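Local coordinates for putative NAD dependent dehydrogenase (Micromonospora echinospora, PDB 6NOR), which binds NAD and probably acts as an oxidoreductase of the GFO/IDH/MocA family in gentamicin biosynthesis, at residues A102-K116 and L128-G142. Sequence-based numbering, arbitrary orientation.
Sequences AAQVIAAGRNVLVEK and LAAAAHERGVVLAHG. With NAD (nicotinamide-adenine-dinucleotide), chain G.
Ile106 of helix 98-107 packs against Leu128, Ala131 and Ala132 of helix 122-134. Its CD1 reaches CD1 of Leu128 at 3.9 Å and also meets CB of Ala132, while CG2, anti to the backbone N, rests against Ala131 of the same helix. With alanines as its neighbours there, the branched chain lies close to the facing helix, and the segment axes approach to 9.7 Å, nearly parallel at 14°. Beneath, on the face of the sheet that these helices cover, Val112 and Leu139 lie side by side, CG1 to CD1 3.8 Å, and CG2 of Val114 leans on the same leucine methyl. This is the Rossmann principle in miniature: strand 111-114, helix 122-134 and strand 139-141 form a beta-alpha-beta unit, its parallel strands joined by alternating bonds such as Val112 N to Val138 O and Ala140 N to Val112 O.

Where the strands begin, Asn111 extends the pairing with its side chain. OD1 takes the amide of Val138 at 2.9 Å in an almost straight bond (177°), the donor tilted 20° from the amide plane, while ND2 binds the carbonyl of Arg87. A leucine in its place would probably leave the Val138 amide and the Arg87 carbonyl without these partners, freeing the start of the edge strand to shift. On the outer rim Arg135 bends back over the Schellman turn at Gly109, whose CA sits 3.7 Å above the guanidinium centre; NH1 donates to Ala107 O at 2.9 Å, from above the carbonyl plane. At the opposite end of the strands, Glu115 OE1 accepts a hydrogen bond from N7N, the nicotinamide amide of NAD, at 2.9 Å, and His39 holds OE2. The chemistry thus divides by position: hydrocarbon joins helices to sheet, backbone bonds set the strand register, and polar groups just past strand 111-114 meet the cofactor.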
# COMPACT_ATOMS: atom_id res chain seq x y z
N ALA A 102 0.49 33.37 28.62
CA ALA A 102 -0.45 32.52 29.34
C ALA A 102 -0.51 32.87 30.81
O ALA A 102 -1.55 32.70 31.43
CB ALA A 102 -0.08 31.05 29.19
N ALA A 103 0.60 33.34 31.38
CA ALA A 103 0.61 33.72 32.79
C ALA A 103 -0.27 34.95 33.01
O ALA A 103 -0.96 35.06 34.01
CB ALA A 103 2.02 33.99 33.26
N GLN A 104 -0.24 35.87 32.06
CA GLN A 104 -1.05 37.08 32.15
C GLN A 104 -2.54 36.79 31.90
O GLN A 104 -3.41 37.37 32.55
CB GLN A 104 -0.53 38.11 31.16
CG GLN A 104 -1.25 39.43 31.20
CD GLN A 104 -0.76 40.38 30.13
OE1 GLN A 104 0.31 40.17 29.53
NE2 GLN A 104 -1.53 41.43 29.88
N VAL A 105 -2.84 35.89 30.98
CA VAL A 105 -4.21 35.49 30.71
C VAL A 105 -4.83 34.81 31.92
O VAL A 105 -5.96 35.05 32.28
CB VAL A 105 -4.30 34.54 29.49
CG1 VAL A 105 -5.68 33.92 29.38
CG2 VAL A 105 -3.95 35.29 28.22
N ILE A 106 -4.05 33.94 32.55
CA ILE A 106 -4.48 33.24 33.73
C ILE A 106 -4.67 34.19 34.90
O ILE A 106 -5.61 34.08 35.65
CB ILE A 106 -3.47 32.14 34.09
CG1 ILE A 106 -3.62 30.98 33.09
CG2 ILE A 106 -3.66 31.66 35.51
CD1 ILE A 106 -2.52 29.96 33.18
N ALA A 107 -3.76 35.15 35.05
CA ALA A 107 -3.84 36.08 36.16
C ALA A 107 -5.08 36.98 36.04
O ALA A 107 -5.65 37.42 37.03
CB ALA A 107 -2.58 36.91 36.25
N ALA A 108 -5.51 37.21 34.80
CA ALA A 108 -6.70 38.02 34.52
C ALA A 108 -7.96 37.18 34.63
O ALA A 108 -9.05 37.64 34.32
CB ALA A 108 -6.60 38.65 33.14
N GLY A 109 -7.79 35.93 35.04
CA GLY A 109 -8.91 35.04 35.30
C GLY A 109 -9.57 34.44 34.09
O GLY A 109 -10.74 34.12 34.11
N ARG A 110 -8.81 34.27 33.02
CA ARG A 110 -9.34 33.68 31.79
C ARG A 110 -8.87 32.26 31.54
O ARG A 110 -7.74 31.90 31.87
CB ARG A 110 -8.97 34.54 30.59
CG ARG A 110 -10.04 35.45 30.15
CD ARG A 110 -10.27 36.56 31.15
NE ARG A 110 -10.87 37.70 30.48
CZ ARG A 110 -10.82 38.94 30.91
NH1 ARG A 110 -10.20 39.21 32.04
NH2 ARG A 110 -11.39 39.91 30.21
N ASN A 111 -9.73 31.46 30.94
CA ASN A 111 -9.35 30.13 30.48
C ASN A 111 -8.41 30.27 29.30
O ASN A 111 -8.49 31.25 28.56
CB ASN A 111 -10.57 29.33 30.09
CG ASN A 111 -11.57 29.24 31.19
OD1 ASN A 111 -11.52 28.34 32.03
ND2 ASN A 111 -12.50 30.18 31.21
N VAL A 112 -7.51 29.31 29.12
CA VAL A 112 -6.51 29.46 28.09
C VAL A 112 -6.12 28.12 27.44
O VAL A 112 -5.95 27.11 28.11
CB VAL A 112 -5.25 30.19 28.65
CG1 VAL A 112 -4.50 29.33 29.62
CG2 VAL A 112 -4.34 30.67 27.52
N LEU A 113 -6.05 28.13 26.12
CA LEU A 113 -5.50 27.04 25.33
C LEU A 113 -4.18 27.52 24.76
O LEU A 113 -4.17 28.47 24.00
CB LEU A 113 -6.46 26.63 24.21
CG LEU A 113 -5.94 25.75 23.06
CD1 LEU A 113 -5.32 24.49 23.59
CD2 LEU A 113 -7.05 25.40 22.08
N VAL A 114 -3.09 26.88 25.16
CA VAL A 114 -1.75 27.20 24.67
C VAL A 114 -1.28 26.18 23.66
O VAL A 114 -1.32 25.00 23.91
CB VAL A 114 -0.70 27.23 25.79
CG1 VAL A 114 0.62 27.74 25.26
CG2 VAL A 114 -1.20 28.07 26.96
N GLU A 115 -0.84 26.65 22.50
CA GLU A 115 -0.26 25.77 21.53
C GLU A 115 0.97 25.04 22.08
O GLU A 115 1.63 25.50 22.99
CB GLU A 115 0.11 26.53 20.28
CG GLU A 115 -0.88 26.39 19.16
CD GLU A 115 -1.19 24.93 18.81
OE1 GLU A 115 -0.31 24.05 18.97
OE2 GLU A 115 -2.32 24.67 18.37
N LYS A 116 1.22 23.87 21.51
CA LYS A 116 2.48 23.16 21.60
C LYS A 116 3.65 24.05 21.13
O LYS A 116 3.51 24.77 20.16
CB LYS A 116 2.40 21.89 20.74
CG LYS A 116 3.65 21.70 19.92
CD LYS A 116 3.34 21.35 18.54
CE LYS A 116 4.28 21.99 17.55
NZ LYS A 116 3.88 21.52 16.19
N LEU A 128 2.67 27.12 35.80
CA LEU A 128 1.51 27.55 35.04
C LEU A 128 0.29 26.71 35.40
O LEU A 128 -0.81 27.22 35.60
CB LEU A 128 1.80 27.43 33.56
CG LEU A 128 1.22 28.44 32.60
CD1 LEU A 128 1.42 29.83 33.11
CD2 LEU A 128 1.93 28.26 31.27
N ALA A 129 0.50 25.41 35.50
CA ALA A 129 -0.58 24.53 35.87
C ALA A 129 -1.10 24.83 37.28
O ALA A 129 -2.31 24.87 37.49
CB ALA A 129 -0.14 23.10 35.75
N ALA A 130 -0.20 25.04 38.23
CA ALA A 130 -0.61 25.37 39.59
C ALA A 130 -1.36 26.71 39.59
O ALA A 130 -2.32 26.85 40.30
CB ALA A 130 0.58 25.43 40.54
N ALA A 131 -0.92 27.67 38.78
CA ALA A 131 -1.58 28.97 38.74
C ALA A 131 -3.00 28.91 38.17
O ALA A 131 -3.89 29.60 38.65
CB ALA A 131 -0.75 29.97 37.95
N ALA A 132 -3.21 28.08 37.17
CA ALA A 132 -4.53 27.93 36.57
C ALA A 132 -5.51 27.29 37.54
O ALA A 132 -6.65 27.71 37.65
CB ALA A 132 -4.45 27.11 35.30
N HIS A 133 -5.05 26.26 38.23
CA HIS A 133 -5.87 25.54 39.19
C HIS A 133 -6.27 26.48 40.32
O HIS A 133 -7.42 26.48 40.74
CB HIS A 133 -5.10 24.33 39.73
CG HIS A 133 -5.82 23.58 40.81
ND1 HIS A 133 -6.69 22.54 40.55
CD2 HIS A 133 -5.77 23.70 42.16
CE1 HIS A 133 -7.16 22.06 41.69
NE2 HIS A 133 -6.61 22.74 42.69
N GLU A 134 -5.34 27.30 40.78
CA GLU A 134 -5.63 28.24 41.85
C GLU A 134 -6.65 29.26 41.39
O GLU A 134 -7.49 29.68 42.16
CB GLU A 134 -4.35 28.95 42.31
CG GLU A 134 -4.49 29.75 43.60
CD GLU A 134 -5.05 31.15 43.38
OE1 GLU A 134 -4.92 31.68 42.26
OE2 GLU A 134 -5.62 31.72 44.34
N ARG A 135 -6.56 29.66 40.13
CA ARG A 135 -7.43 30.69 39.59
C ARG A 135 -8.76 30.08 39.19
O ARG A 135 -9.67 30.75 38.75
CB ARG A 135 -6.73 31.36 38.40
CG ARG A 135 -7.08 32.80 38.16
CD ARG A 135 -6.66 33.71 39.30
NE ARG A 135 -6.87 35.10 38.92
CZ ARG A 135 -8.06 35.71 38.86
NH1 ARG A 135 -8.13 36.98 38.48
NH2 ARG A 135 -9.17 35.05 39.17
N GLY A 136 -8.87 28.77 39.35
CA GLY A 136 -10.05 28.03 38.93
C GLY A 136 -10.39 28.10 37.44
O GLY A 136 -11.56 28.10 37.09
N VAL A 137 -9.37 28.14 36.57
CA VAL A 137 -9.59 28.17 35.12
C VAL A 137 -9.00 26.96 34.42
O VAL A 137 -8.18 26.24 34.98
CB VAL A 137 -9.00 29.43 34.46
CG1 VAL A 137 -9.71 30.68 34.96
CG2 VAL A 137 -7.51 29.52 34.70
N VAL A 138 -9.43 26.74 33.19
CA VAL A 138 -8.89 25.65 32.40
C VAL A 138 -7.60 26.10 31.74
O VAL A 138 -7.53 27.18 31.14
CB VAL A 138 -9.88 25.18 31.31
CG1 VAL A 138 -9.22 24.12 30.40
CG2 VAL A 138 -11.16 24.64 31.95
N LEU A 139 -6.57 25.27 31.91
CA LEU A 139 -5.34 25.33 31.13
C LEU A 139 -5.31 24.10 30.21
O LEU A 139 -5.38 22.98 30.67
CB LEU A 139 -4.11 25.35 32.03
CG LEU A 139 -2.73 25.17 31.36
CD1 LEU A 139 -2.44 26.26 30.36
CD2 LEU A 139 -1.61 25.13 32.40
N ALA A 140 -5.22 24.34 28.92
CA ALA A 140 -5.26 23.25 27.97
C ALA A 140 -4.11 23.45 27.03
O ALA A 140 -3.68 24.58 26.84
CB ALA A 140 -6.59 23.23 27.23
N HIS A 141 -3.60 22.38 26.44
CA HIS A 141 -2.45 22.51 25.54
C HIS A 141 -2.72 21.87 24.19
O HIS A 141 -3.49 20.92 24.08
CB HIS A 141 -1.19 21.90 26.16
CG HIS A 141 -1.25 20.42 26.32
ND1 HIS A 141 -1.86 19.81 27.40
CD2 HIS A 141 -0.79 19.41 25.54
CE1 HIS A 141 -1.78 18.50 27.27
NE2 HIS A 141 -1.13 18.23 26.15
N GLY A 142 -2.06 22.40 23.16
CA GLY A 142 -2.36 22.02 21.79
C GLY A 142 -1.73 20.75 21.23
O GLY A 142 -1.23 20.78 20.12
PA NAD G . 3.52 31.90 12.82
O1A NAD G . 4.93 32.51 12.66
O2A NAD G . 2.87 31.55 11.54
O5B NAD G . 2.61 32.92 13.58
C5B NAD G . 3.09 33.51 14.78
C4B NAD G . 2.21 34.77 15.00
O4B NAD G . 2.37 35.24 16.21
C3B NAD G . 2.68 35.87 14.07
O3B NAD G . 1.58 36.41 13.47
C2B NAD G . 3.36 36.90 15.01
O2B NAD G . 3.19 38.25 14.43
C1B NAD G . 2.66 36.79 16.07
N9A NAD G . 3.37 37.17 17.28
C8A NAD G . 4.67 37.06 17.59
N7A NAD G . 4.83 37.52 18.86
C5A NAD G . 3.64 37.90 19.32
C6A NAD G . 3.24 38.44 20.51
N6A NAD G . 4.03 38.72 21.60
N1A NAD G . 1.97 38.72 20.72
C2A NAD G . 1.05 38.51 19.74
N3A NAD G . 1.45 37.99 18.56
C4A NAD G . 2.73 37.68 18.35
O3 NAD G . 3.68 30.64 13.72
PN NAD G . 2.67 29.42 13.89
O1N NAD G . 1.23 29.80 13.85
O2N NAD G . 2.98 28.36 12.84
O5D NAD G . 2.97 28.82 15.31
C5D NAD G . 2.46 29.43 16.48
C4D NAD G . 2.36 28.38 17.60
O4D NAD G . 1.62 27.36 17.26
C3D NAD G . 3.76 27.78 17.91
O3D NAD G . 3.88 27.62 19.20
C2D NAD G . 3.77 26.44 17.13
O2D NAD G . 4.73 25.50 17.79
C1D NAD G . 2.54 26.03 17.22
N1N NAD G . 2.15 25.21 16.12
C2N NAD G . 1.36 24.10 16.36
C3N NAD G . 0.95 23.26 15.33
C7N NAD G . 0.09 22.03 15.69
O7N NAD G . -0.21 21.25 14.87
N7N NAD G . -0.32 21.85 17.04
C4N NAD G . 1.32 23.50 14.02
C5N NAD G . 2.11 24.62 13.76
C6N NAD G . 2.53 25.47 14.82
O HOH W 1 -4.65 36.37 39.81
O HOH W 2 -3.34 22.27 18.32